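Local coordinates for protein putative cytochrome P450 154A1 (Streptomyces coelicolor, PDB 1ODO) that belongs to the cytochrome P450 family and binds haem (protoporphyrin IX containing iron) and, in the crystal, 4-phenyl-1H-imidazole, at residues A7-P12 against W32-G37; V38-V43 against G312-A317; V250-V255 against N396-L401; V273-V278 against A367-F372. All blocks are in the same frame, centred on the assembly; numbering follows the deposited sequence.

Contact 1 of 4, residues A7-P12 against W32-G37; sequences ALVLDP and WVDVLG
Leu-10 reaches across to two valines of the neighbouring strand at once: its CD1 lies 4.0 Å from Val-33 CG2 and equally far from Val-35 CG2. The leucine CG stands anti to its own carbonyl carbon (chi1 -57°), beside the backbone N, which brings CD1 against the CG2 methyls of both valines. On the same face Leu-8 CB rests against Val-33 CG1. The other face holds Val-9 and Asp-34, side by side and pointing the same way, with Val-9 CG2 4.0 Å from Asp-34 CB. Three backbone bonds fix the register, Leu-8 N to Trp-32 O, Asp-34 N to Leu-8 O (2.8 Å) and Leu-10 N to Asp-34 O. The two strands are parallel and belong to a beta-alpha-beta unit whose connecting helix 17-25 covers Leu-8 and Val-33. Asp-34 uses its carboxylate for the turn that follows: OD2 accepts from Gly-37 N at 2.9 Å, an Asx motif, while OD1 is bonded to Gln-39 NE2. Past the last direct bond a water takes over, accepting from Leu-36 N (2.8 Å) and lying close to the carbonyl oxygens of Leu-10 and Asp-34. The side chains of Leu-36 and Pro-12 pass each other in opposite directions, Leu-36 CD1 4.1 Å from Pro-12 CG.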
loop_
_atom_site.group_PDB
_atom_site.type_symbol
_atom_site.label_atom_id
_atom_site.label_comp_id
_atom_site.label_asym_id
_atom_site.label_seq_id
_atom_site.Cartn_x
_atom_site.Cartn_y
_atom_site.Cartn_z
ATOM N N ALA A 7 15.079 -1.370 22.445
ATOM C CA ALA A 7 14.453 -1.507 21.098
ATOM C C ALA A 7 14.915 -0.406 20.150
ATOM O O ALA A 7 15.150 0.726 20.574
ATOM C CB ALA A 7 12.934 -1.463 21.229
ATOM N N LEU A 8 15.047 -0.741 18.870
ATOM C CA LEU A 8 15.475 0.230 17.868
ATOM C C LEU A 8 14.239 1.044 17.512
ATOM O O LEU A 8 13.243 0.493 17.045
ATOM C CB LEU A 8 15.994 -0.481 16.617
ATOM C CG LEU A 8 16.342 0.438 15.442
ATOM C CD1 LEU A 8 17.516 1.330 15.814
ATOM C CD2 LEU A 8 16.680 -0.399 14.223
ATOM N N VAL A 9 14.299 2.355 17.721
ATOM C CA VAL A 9 13.158 3.209 17.415
ATOM C C VAL A 9 13.079 3.611 15.947
ATOM O O VAL A 9 13.953 4.304 15.435
ATOM C CB VAL A 9 13.180 4.485 18.281
ATOM C CG1 VAL A 9 11.924 5.309 18.022
ATOM C CG2 VAL A 9 13.274 4.111 19.750
ATOM N N LEU A 10 12.024 3.166 15.272
ATOM C CA LEU A 10 11.840 3.488 13.862
ATOM C C LEU A 10 11.340 4.927 13.731
ATOM O O LEU A 10 10.412 5.336 14.424
ATOM C CB LEU A 10 10.850 2.509 13.224
ATOM C CG LEU A 10 11.244 1.031 13.346
ATOM C CD1 LEU A 10 10.253 0.174 12.575
ATOM C CD2 LEU A 10 12.657 0.823 12.807
ATOM N N ASP A 11 11.977 5.683 12.843
ATOM C CA ASP A 11 11.645 7.081 12.585
ATOM C C ASP A 11 10.223 7.278 12.043
ATOM O O ASP A 11 9.917 6.883 10.921
ATOM C CB ASP A 11 12.689 7.645 11.612
ATOM C CG ASP A 11 12.457 9.100 11.261
ATOM O OD1 ASP A 11 11.661 9.780 11.938
ATOM O OD2 ASP A 11 13.095 9.563 10.295
ATOM N N PRO A 12 9.339 7.909 12.839
ATOM C CA PRO A 12 7.949 8.150 12.427
ATOM C C PRO A 12 7.816 9.054 11.199
ATOM O O PRO A 12 6.778 9.052 10.541
ATOM C CB PRO A 12 7.320 8.802 13.663
ATOM C CG PRO A 12 8.173 8.321 14.799
ATOM C CD PRO A 12 9.562 8.383 14.217
ATOM N N TRP A 32 14.197 -6.389 17.510
ATOM C CA TRP A 32 13.159 -5.858 18.389
ATOM C C TRP A 32 13.182 -4.346 18.144
ATOM O O TRP A 32 14.205 -3.693 18.360
ATOM C CB TRP A 32 13.514 -6.187 19.847
ATOM C CG TRP A 32 12.457 -5.876 20.880
ATOM C CD1 TRP A 32 12.588 -5.046 21.958
ATOM C CD2 TRP A 32 11.147 -6.454 20.978
ATOM N NE1 TRP A 32 11.446 -5.076 22.726
ATOM C CE2 TRP A 32 10.545 -5.931 22.148
ATOM C CE3 TRP A 32 10.423 -7.362 20.195
ATOM C CZ2 TRP A 32 9.254 -6.288 22.552
ATOM C CZ3 TRP A 32 9.137 -7.717 20.598
ATOM C CH2 TRP A 32 8.569 -7.180 21.767
ATOM N N VAL A 33 12.068 -3.794 17.671
ATOM C CA VAL A 33 11.996 -2.363 17.397
ATOM C C VAL A 33 10.821 -1.685 18.092
ATOM O O VAL A 33 9.960 -2.340 18.682
ATOM C CB VAL A 33 11.860 -2.087 15.872
ATOM C CG1 VAL A 33 13.025 -2.718 15.108
ATOM C CG2 VAL A 33 10.529 -2.643 15.361
ATOM N N ASP A 34 10.800 -0.360 18.014
ATOM C CA ASP A 34 9.737 0.423 18.617
ATOM C C ASP A 34 9.003 1.135 17.488
ATOM O O ASP A 34 9.615 1.849 16.691
ATOM C CB ASP A 34 10.307 1.456 19.591
ATOM C CG ASP A 34 9.236 2.354 20.172
ATOM O OD1 ASP A 34 8.932 2.219 21.376
ATOM O OD2 ASP A 34 8.690 3.188 19.417
ATOM N N VAL A 35 7.696 0.920 17.410
ATOM C CA VAL A 35 6.871 1.543 16.377
ATOM C C VAL A 35 5.881 2.452 17.097
ATOM O O VAL A 35 4.833 2.005 17.558
ATOM C CB VAL A 35 6.101 0.481 15.560
ATOM C CG1 VAL A 35 5.275 1.152 14.461
ATOM C CG2 VAL A 35 7.079 -0.510 14.958
ATOM N N LEU A 36 6.240 3.727 17.209
ATOM C CA LEU A 36 5.401 4.715 17.875
ATOM C C LEU A 36 4.967 4.290 19.281
ATOM O O LEU A 36 3.809 4.464 19.668
ATOM C CB LEU A 36 4.176 5.042 17.009
ATOM C CG LEU A 36 4.441 6.034 15.865
ATOM C CD1 LEU A 36 5.308 5.388 14.790
ATOM C CD2 LEU A 36 3.117 6.488 15.267
ATOM N N GLY A 37 5.899 3.728 20.047
ATOM C CA GLY A 37 5.570 3.305 21.399
ATOM C C GLY A 37 5.265 1.833 21.606
ATOM O O GLY A 37 5.198 1.373 22.745
HETATM O O HOH W 1 8.835 4.577 16.431
#

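Contact 2 of 4, residues V38-V43 against G312-A317; sequences VQAWSV and GEPILA
This is a buried pairing of two parallel strands, 38-43 and 314-317, in the middle of the mixed sheet of the P450 fold, where Trp-41 meets both the backbone and a side chain of its neighbour. Its N donates almost straight to Pro-314 O, and its O receives Leu-316 N at 2.7 Å; Val-43 N then continues the pairing to Leu-316 O. Trp-41 CG lies anti to its carbonyl carbon (chi1 -73°) and the Glu-313 chain runs extended beyond CG, which together bring the indole edge to Glu-313 OE1; that oxygen lies in the ring plane and accepts a hydrogen bond from Trp-41 NE1 at 3.0 Å (172°). Relative to the carboxylate, the donor lies above the plane, 47° out of it. OE1 also accepts from Ala-310 N, so one oxygen holds both the indole and the backbone of the preceding loop. In the beta-rich part of this P450 the pairing joins segments 269 residues apart, adding 314-317 beside the hairpin of 30-35 and 38-43. Trp-32, on the first strand of that hairpin, meets the Trp-41 ring edge-to-face. At the opening end Ala-40 CB presses on Pro-314 CB at 3.4 Å, a short approach for two carbons. Farther along, Val-43 and Ile-315 point the same way, their CG2 methyls 4.1 Å apart, and Val-43 is covered by leucines of helix 46-52.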
loop_
_atom_site.group_PDB
_atom_site.type_symbol
_atom_site.label_atom_id
_atom_site.label_comp_id
_atom_site.label_asym_id
_atom_site.label_seq_id
_atom_site.Cartn_x
_atom_site.Cartn_y
_atom_site.Cartn_z
ATOM N N VAL A 38 5.055 1.095 20.522
ATOM C CA VAL A 38 4.762 -0.334 20.627
ATOM C C VAL A 38 5.992 -1.106 20.166
ATOM O O VAL A 38 6.499 -0.866 19.070
ATOM C CB VAL A 38 3.549 -0.737 19.749
ATOM C CG1 VAL A 38 3.467 -2.257 19.630
ATOM C CG2 VAL A 38 2.260 -0.193 20.364
ATOM N N GLN A 39 6.481 -2.015 21.005
ATOM C CA GLN A 39 7.656 -2.803 20.652
ATOM C C GLN A 39 7.242 -4.082 19.938
ATOM O O GLN A 39 6.299 -4.762 20.344
ATOM C CB GLN A 39 8.479 -3.146 21.896
ATOM C CG GLN A 39 9.086 -1.936 22.597
ATOM C CD GLN A 39 8.062 -1.131 23.372
ATOM O OE1 GLN A 39 7.444 -1.635 24.309
ATOM N NE2 GLN A 39 7.879 0.127 22.988
ATOM N N ALA A 40 7.954 -4.406 18.867
ATOM C CA ALA A 40 7.642 -5.603 18.105
ATOM C C ALA A 40 8.860 -6.130 17.378
ATOM O O ALA A 40 9.883 -5.452 17.262
ATOM C CB ALA A 40 6.545 -5.298 17.094
ATOM N N TRP A 41 8.735 -7.350 16.877
ATOM C CA TRP A 41 9.822 -7.971 16.148
ATOM C C TRP A 41 9.746 -7.591 14.678
ATOM O O TRP A 41 8.819 -7.999 13.980
ATOM C CB TRP A 41 9.744 -9.495 16.246
ATOM C CG TRP A 41 10.111 -10.047 17.582
ATOM C CD1 TRP A 41 9.256 -10.458 18.563
ATOM C CD2 TRP A 41 11.435 -10.277 18.077
ATOM N NE1 TRP A 41 9.966 -10.939 19.639
ATOM C CE2 TRP A 41 11.305 -10.839 19.369
ATOM C CE3 TRP A 41 12.719 -10.066 17.555
ATOM C CZ2 TRP A 41 12.415 -11.197 20.149
ATOM C CZ3 TRP A 41 13.826 -10.422 18.331
ATOM C CH2 TRP A 41 13.662 -10.982 19.616
ATOM N N SER A 42 10.693 -6.782 14.214
ATOM C CA SER A 42 10.704 -6.390 12.812
ATOM C C SER A 42 11.416 -7.559 12.150
ATOM O O SER A 42 12.495 -7.950 12.587
ATOM C CB SER A 42 11.529 -5.125 12.586
ATOM O OG SER A 42 12.004 -5.089 11.243
ATOM N N VAL A 43 10.812 -8.135 11.119
ATOM C CA VAL A 43 11.429 -9.259 10.428
ATOM C C VAL A 43 11.720 -8.844 8.991
ATOM O O VAL A 43 10.816 -8.407 8.277
ATOM C CB VAL A 43 10.494 -10.492 10.421
ATOM C CG1 VAL A 43 11.135 -11.629 9.640
ATOM C CG2 VAL A 43 10.196 -10.930 11.850
ATOM N N GLY A 312 2.139 -14.009 22.193
ATOM C CA GLY A 312 1.602 -12.694 22.489
ATOM C C GLY A 312 2.440 -11.505 22.050
ATOM O O GLY A 312 1.968 -10.373 22.118
ATOM N N GLU A 313 3.675 -11.733 21.607
ATOM C CA GLU A 313 4.513 -10.614 21.173
ATOM C C GLU A 313 4.198 -10.249 19.725
ATOM O O GLU A 313 3.872 -11.121 18.916
ATOM C CB GLU A 313 5.997 -10.953 21.336
ATOM C CG GLU A 313 6.415 -11.123 22.788
ATOM C CD GLU A 313 7.917 -11.231 22.967
ATOM O OE1 GLU A 313 8.588 -11.829 22.099
ATOM O OE2 GLU A 313 8.427 -10.731 23.990
ATOM N N PRO A 314 4.281 -8.951 19.383
ATOM C CA PRO A 314 3.991 -8.491 18.020
ATOM C C PRO A 314 5.088 -8.777 17.010
ATOM O O PRO A 314 6.264 -8.897 17.358
ATOM C CB PRO A 314 3.764 -6.982 18.190
ATOM C CG PRO A 314 3.493 -6.814 19.662
ATOM C CD PRO A 314 4.434 -7.801 20.284
ATOM N N ILE A 315 4.679 -8.850 15.746
ATOM C CA ILE A 315 5.581 -9.119 14.632
ATOM C C ILE A 315 5.304 -8.098 13.536
ATOM O O ILE A 315 4.177 -7.990 13.051
ATOM C CB ILE A 315 5.343 -10.531 14.069
ATOM C CG1 ILE A 315 5.679 -11.571 15.138
ATOM C CG2 ILE A 315 6.171 -10.740 12.799
ATOM C CD1 ILE A 315 5.253 -12.985 14.780
ATOM N N LEU A 316 6.334 -7.351 13.157
ATOM C CA LEU A 316 6.215 -6.331 12.119
ATOM C C LEU A 316 6.914 -6.770 10.833
ATOM O O LEU A 316 8.132 -6.901 10.801
ATOM C CB LEU A 316 6.843 -5.023 12.607
ATOM C CG LEU A 316 6.772 -3.825 11.655
ATOM C CD1 LEU A 316 5.361 -3.238 11.664
ATOM C CD2 LEU A 316 7.789 -2.778 12.099
ATOM N N ALA A 317 6.145 -6.993 9.775
ATOM C CA ALA A 317 6.731 -7.413 8.506
ATOM C C ALA A 317 7.371 -6.193 7.850
ATOM O O ALA A 317 6.677 -5.236 7.504
ATOM C CB ALA A 317 5.654 -8.001 7.598
#

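Contact 3 of 4, residues V250-V255 against N396-L401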
loop_
_atom_site.group_PDB
_atom_site.type_symbol
_atom_site.label_atom_id
_atom_site.label_comp_id
_atom_site.label_asym_id
_atom_site.label_seq_id
_atom_site.Cartn_x
_atom_site.Cartn_y
_atom_site.Cartn_z
ATOM N N VAL A 250 3.387 3.760 -6.036
ATOM C CA VAL A 250 4.016 2.871 -6.998
ATOM C C VAL A 250 4.190 3.659 -8.294
ATOM O O VAL A 250 5.221 3.562 -8.956
ATOM C CB VAL A 250 3.154 1.628 -7.269
ATOM C CG1 VAL A 250 3.901 0.679 -8.195
ATOM C CG2 VAL A 250 2.815 0.931 -5.957
ATOM N N ILE A 251 3.182 4.447 -8.656
ATOM C CA ILE A 251 3.260 5.246 -9.880
ATOM C C ILE A 251 4.392 6.261 -9.712
ATOM O O ILE A 251 5.199 6.474 -10.616
ATOM C CB ILE A 251 1.927 5.981 -10.148
ATOM C CG1 ILE A 251 0.825 4.952 -10.435
ATOM C CG2 ILE A 251 2.091 6.961 -11.316
ATOM C CD1 ILE A 251 -0.558 5.548 -10.675
ATOM N N ASP A 252 4.432 6.877 -8.535
ATOM C CA ASP A 252 5.435 7.872 -8.167
ATOM C C ASP A 252 6.839 7.285 -8.340
ATOM O O ASP A 252 7.655 7.797 -9.113
ATOM C CB ASP A 252 5.201 8.274 -6.699
ATOM C CG ASP A 252 6.302 9.173 -6.124
ATOM O OD1 ASP A 252 7.470 9.079 -6.550
ATOM O OD2 ASP A 252 5.994 9.965 -5.209
ATOM N N GLN A 253 7.110 6.201 -7.619
ATOM C CA GLN A 253 8.408 5.542 -7.677
ATOM C C GLN A 253 8.801 5.030 -9.060
ATOM O O GLN A 253 9.952 5.182 -9.469
ATOM C CB GLN A 253 8.452 4.396 -6.667
ATOM C CG GLN A 253 8.303 4.836 -5.213
ATOM C CD GLN A 253 9.504 5.618 -4.691
ATOM O OE1 GLN A 253 10.483 5.834 -5.405
ATOM N NE2 GLN A 253 9.427 6.048 -3.437
ATOM N N ALA A 254 7.859 4.429 -9.784
ATOM C CA ALA A 254 8.165 3.912 -11.116
ATOM C C ALA A 254 8.582 5.049 -12.041
ATOM O O ALA A 254 9.594 4.961 -12.730
ATOM C CB ALA A 254 6.952 3.176 -11.694
ATOM N N VAL A 255 7.799 6.123 -12.055
ATOM C CA VAL A 255 8.121 7.258 -12.908
ATOM C C VAL A 255 9.445 7.890 -12.500
ATOM O O VAL A 255 10.306 8.134 -13.342
ATOM C CB VAL A 255 7.015 8.336 -12.855
ATOM C CG1 VAL A 255 7.435 9.554 -13.672
ATOM C CG2 VAL A 255 5.720 7.769 -13.400
ATOM N N ASN A 396 5.836 4.898 1.204
ATOM C CA ASN A 396 7.116 5.188 0.570
ATOM C C ASN A 396 6.912 5.931 -0.756
ATOM O O ASN A 396 6.671 5.322 -1.797
ATOM C CB ASN A 396 7.882 3.877 0.337
ATOM C CG ASN A 396 9.207 4.083 -0.384
ATOM O OD1 ASN A 396 9.846 5.128 -0.255
ATOM N ND2 ASN A 396 9.640 3.066 -1.129
ATOM N N GLY A 397 6.999 7.255 -0.703
ATOM C CA GLY A 397 6.825 8.054 -1.904
ATOM C C GLY A 397 7.435 9.431 -1.729
ATOM O O GLY A 397 7.966 9.744 -0.664
ATOM N N HIS A 398 7.377 10.247 -2.778
ATOM C CA HIS A 398 7.927 11.597 -2.724
ATOM C C HIS A 398 6.781 12.559 -2.441
ATOM O O HIS A 398 5.655 12.326 -2.868
ATOM C CB HIS A 398 8.586 11.976 -4.060
ATOM C CG HIS A 398 9.736 11.097 -4.446
ATOM N ND1 HIS A 398 9.580 9.945 -5.189
ATOM C CD2 HIS A 398 11.061 11.195 -4.179
ATOM C CE1 HIS A 398 10.758 9.373 -5.362
ATOM N NE2 HIS A 398 11.673 10.112 -4.759
ATOM N N GLN A 399 7.060 13.636 -1.717
ATOM C CA GLN A 399 6.016 14.607 -1.405
ATOM C C GLN A 399 5.504 15.257 -2.685
ATOM O O GLN A 399 4.340 15.650 -2.777
ATOM C CB GLN A 399 6.562 15.672 -0.454
ATOM C CG GLN A 399 6.772 15.164 0.964
ATOM C CD GLN A 399 7.300 16.238 1.898
ATOM O OE1 GLN A 399 6.890 17.395 1.824
ATOM N NE2 GLN A 399 8.203 15.854 2.790
ATOM N N ARG A 400 6.384 15.357 -3.673
ATOM C CA ARG A 400 6.043 15.953 -4.958
ATOM C C ARG A 400 6.911 15.335 -6.051
ATOM O O ARG A 400 7.987 14.807 -5.771
ATOM C CB ARG A 400 6.260 17.466 -4.893
ATOM C CG ARG A 400 7.630 17.862 -4.368
ATOM C CD ARG A 400 7.652 19.287 -3.805
ATOM N NE ARG A 400 7.243 20.286 -4.788
ATOM C CZ ARG A 400 5.979 20.590 -5.063
ATOM N NH1 ARG A 400 4.993 19.975 -4.425
ATOM N NH2 ARG A 400 5.700 21.505 -5.984
ATOM N N LEU A 401 6.432 15.388 -7.290
ATOM C CA LEU A 401 7.170 14.834 -8.420
ATOM C C LEU A 401 7.076 15.827 -9.574
ATOM O O LEU A 401 6.337 15.612 -10.539
ATOM C CB LEU A 401 6.582 13.478 -8.830
ATOM C CG LEU A 401 7.367 12.677 -9.875
ATOM C CD1 LEU A 401 8.798 12.449 -9.396
ATOM C CD2 LEU A 401 6.680 11.349 -10.122
#
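With CG anti to the backbone N (chi1 172°), Asp-252 holds its carboxylate out from helix 247-260 toward His-398, whose own CG lies anti to its carbonyl carbon (chi1 -61°) and brings the imidazole across to the carboxylate. The two flat groups end up nearly coplanar, 24° apart. His-398 ND1 donates to Asp-252 OD1 at 2.7 Å, reaching that oxygen on its syn side, with the oxygen close to the plane of the ring. The second carboxylate oxygen, OD2, takes the backbone N of the same histidine at 2.8 Å, this time from above the carboxylate plane. One aspartate thus grips ring and main chain of a single residue, which probably limits the rotation of the imidazole. Gln-253, bent at chi2, sends NE2 to Asn-396 O in a weak bond of 3.3 Å, and its OE1 comes within 3.5 Å of His-398 CE1. Asn-396 ND2 donates to Pro-287 O and to Glu-286. Farther along the helix, Val-255 CG1 receives Leu-401 CD2 from the loop at 4.0 Å. Arg-141 forms a salt bridge with Asp-252 OD2. A buried carboxylate with an arginine on one oxygen and an imidazole N-H on the other is probably kept ionised, and it may in turn favour a protonated, positively charged His-398; together they tie the loop before strand 402-404 to the helix.

Contact 4 of 4, residues V273-V278 against A367-F372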
loop_
_atom_site.group_PDB
_atom_site.type_symbol
_atom_site.label_atom_id
_atom_site.label_comp_id
_atom_site.label_asym_id
_atom_site.label_seq_id
_atom_site.Cartn_x
_atom_site.Cartn_y
_atom_site.Cartn_z
ATOM N N VAL A 273 12.809 -5.159 -21.999
ATOM C CA VAL A 273 12.021 -5.356 -20.783
ATOM C C VAL A 273 10.672 -4.724 -21.091
ATOM O O VAL A 273 10.574 -3.867 -21.969
ATOM C CB VAL A 273 12.621 -4.652 -19.532
ATOM C CG1 VAL A 273 14.085 -5.032 -19.362
ATOM C CG2 VAL A 273 12.447 -3.142 -19.641
ATOM N N THR A 274 9.638 -5.148 -20.376
ATOM C CA THR A 274 8.293 -4.619 -20.574
ATOM C C THR A 274 7.933 -3.631 -19.471
ATOM O O THR A 274 8.671 -3.474 -18.499
ATOM C CB THR A 274 7.249 -5.737 -20.523
ATOM O OG1 THR A 274 7.283 -6.350 -19.227
ATOM C CG2 THR A 274 7.532 -6.788 -21.587
ATOM N N TRP A 275 6.794 -2.964 -19.624
ATOM C CA TRP A 275 6.367 -2.010 -18.613
ATOM C C TRP A 275 6.090 -2.822 -17.353
ATOM O O TRP A 275 6.316 -2.355 -16.240
ATOM C CB TRP A 275 5.094 -1.278 -19.052
ATOM C CG TRP A 275 5.333 -0.263 -20.121
ATOM C CD1 TRP A 275 4.813 -0.258 -21.384
ATOM C CD2 TRP A 275 6.164 0.901 -20.023
ATOM N NE1 TRP A 275 5.269 0.838 -22.080
ATOM C CE2 TRP A 275 6.100 1.566 -21.267
ATOM C CE3 TRP A 275 6.955 1.449 -19.002
ATOM C CZ2 TRP A 275 6.799 2.751 -21.521
ATOM C CZ3 TRP A 275 7.652 2.632 -19.257
ATOM C CH2 TRP A 275 7.566 3.266 -20.508
ATOM N N ALA A 276 5.604 -4.046 -17.542
ATOM C CA ALA A 276 5.298 -4.924 -16.421
ATOM C C ALA A 276 6.580 -5.235 -15.657
ATOM O O ALA A 276 6.579 -5.277 -14.430
ATOM C CB ALA A 276 4.638 -6.219 -16.917
ATOM N N ASP A 277 7.676 -5.454 -16.376
ATOM C CA ASP A 277 8.948 -5.751 -15.720
ATOM C C ASP A 277 9.375 -4.560 -14.869
ATOM O O ASP A 277 9.908 -4.724 -13.771
ATOM C CB ASP A 277 10.056 -6.033 -16.736
ATOM C CG ASP A 277 9.850 -7.327 -17.494
ATOM O OD1 ASP A 277 9.263 -8.275 -16.927
ATOM O OD2 ASP A 277 10.301 -7.396 -18.659
ATOM N N VAL A 278 9.157 -3.357 -15.393
ATOM C CA VAL A 278 9.526 -2.150 -14.666
ATOM C C VAL A 278 8.694 -2.019 -13.398
ATOM O O VAL A 278 9.201 -1.609 -12.354
ATOM C CB VAL A 278 9.337 -0.892 -15.539
ATOM C CG1 VAL A 278 9.483 0.361 -14.695
ATOM C CG2 VAL A 278 10.370 -0.890 -16.654
ATOM N N ALA A 367 -0.682 3.301 -16.791
ATOM C CA ALA A 367 -0.286 4.688 -16.594
ATOM C C ALA A 367 1.083 4.949 -17.218
ATOM O O ALA A 367 1.268 5.933 -17.932
ATOM C CB ALA A 367 -0.262 5.020 -15.105
ATOM N N LEU A 368 2.039 4.060 -16.966
ATOM C CA LEU A 368 3.380 4.230 -17.521
ATOM C C LEU A 368 3.378 4.257 -19.043
ATOM O O LEU A 368 3.967 5.147 -19.653
ATOM C CB LEU A 368 4.310 3.114 -17.045
ATOM C CG LEU A 368 4.663 3.100 -15.557
ATOM C CD1 LEU A 368 5.579 1.917 -15.274
ATOM C CD2 LEU A 368 5.339 4.408 -15.168
ATOM N N GLU A 369 2.714 3.275 -19.642
ATOM C CA GLU A 369 2.628 3.168 -21.093
ATOM C C GLU A 369 2.054 4.428 -21.725
ATOM O O GLU A 369 2.616 4.967 -22.680
ATOM C CB GLU A 369 1.769 1.959 -21.476
ATOM C CG GLU A 369 1.540 1.807 -22.969
ATOM C CD GLU A 369 0.800 0.532 -23.319
ATOM O OE1 GLU A 369 -0.283 0.289 -22.747
ATOM O OE2 GLU A 369 1.302 -0.226 -24.172
ATOM N N SER A 370 0.940 4.900 -21.178
ATOM C CA SER A 370 0.282 6.097 -21.686
ATOM C C SER A 370 1.121 7.358 -21.490
ATOM O O SER A 370 1.284 8.152 -22.415
ATOM C CB SER A 370 -1.078 6.262 -20.999
ATOM O OG SER A 370 -1.771 7.403 -21.478
ATOM N N LEU A 371 1.663 7.531 -20.288
ATOM C CA LEU A 371 2.481 8.694 -19.969
ATOM C C LEU A 371 3.726 8.839 -20.844
ATOM O O LEU A 371 3.931 9.876 -21.482
ATOM C CB LEU A 371 2.903 8.646 -18.499
ATOM C CG LEU A 371 3.763 9.814 -18.012
ATOM C CD1 LEU A 371 2.950 11.099 -18.057
ATOM C CD2 LEU A 371 4.242 9.543 -16.594
ATOM N N PHE A 372 4.565 7.811 -20.874
ATOM C CA PHE A 372 5.774 7.879 -21.685
ATOM C C PHE A 372 5.483 7.764 -23.175
ATOM O O PHE A 372 6.305 8.139 -24.009
ATOM C CB PHE A 372 6.777 6.808 -21.246
ATOM C CG PHE A 372 7.438 7.119 -19.939
ATOM C CD1 PHE A 372 6.860 6.720 -18.735
ATOM C CD2 PHE A 372 8.610 7.867 -19.905
ATOM C CE1 PHE A 372 7.443 7.070 -17.511
ATOM C CE2 PHE A 372 9.200 8.222 -18.691
ATOM C CZ PHE A 372 8.614 7.822 -17.490
#
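Trp-275, the first residue of helix 275-285, lays one face of its indole on the backbone of helix 357-374, with side chains of that helix round it. Its CG stands anti to its carbonyl carbon (chi1 -74°), carrying the indole to the other helix. Glu-369 CA stands 3.6 Å above the ring plane, offset toward the rim, and the carbonyl carbon of Leu-368 sits over the centre on the same face. Glu-369 adds a CH-pi contact: its CB is 4.0 Å from the centroid of the five-membered ring, over the face. The glutamate chain then runs on extended, and its CG passes 4.0 Å from Trp-275 NE1. The six-membered part of the indole meets Leu-368, whose CB lies 3.7 Å from CE3, and Phe-372, whose CB is equally near CH2. The two aromatic planes are 29° apart but slid so far, with centroids 5.7 Å apart, that the rings barely overlap. One helical turn after the tryptophan, Val-278 CG1 reaches Leu-368 CD1 at 4.2 Å. No hydrogen bond crosses between the segments; the polar work is done within the first of them. Thr-274 at the N-cap accepts from Asp-277 N through OG1, and Asp-277 OD2 accepts from Thr-274 N at 2.9 Å. Val-268 of helix 262-270 and Leu-258 of helix 247-260 also pack on the indole. A capping box thus starts helix K of the P450 core, 275-285, just where its first residue, the tryptophan, is packed on helix L, 357-374.

In the fold
Contacts 1 and 2 lie side by side in one mixed sheet, their centres about 10 Å apart, joined where strand 30-35 turns back into strand 38-43. Contact 3 joins a helix to the loop before strand 402-404, contact 4 two helices; with centres about 15 Å apart, they touch where Val-255 packs on Leu-368. Centres of the two pairs are about 25 to 36 Å apart, with contacts 1 and 2 across the chain's centre from contact 4. Along the chain contact 1 closes first; contact 2 alternates with contacts 3 and 4, while contact 4 falls between the two segments of contact 3. Sheet and helices are interlocked in sequence, with haem touched by Val-250.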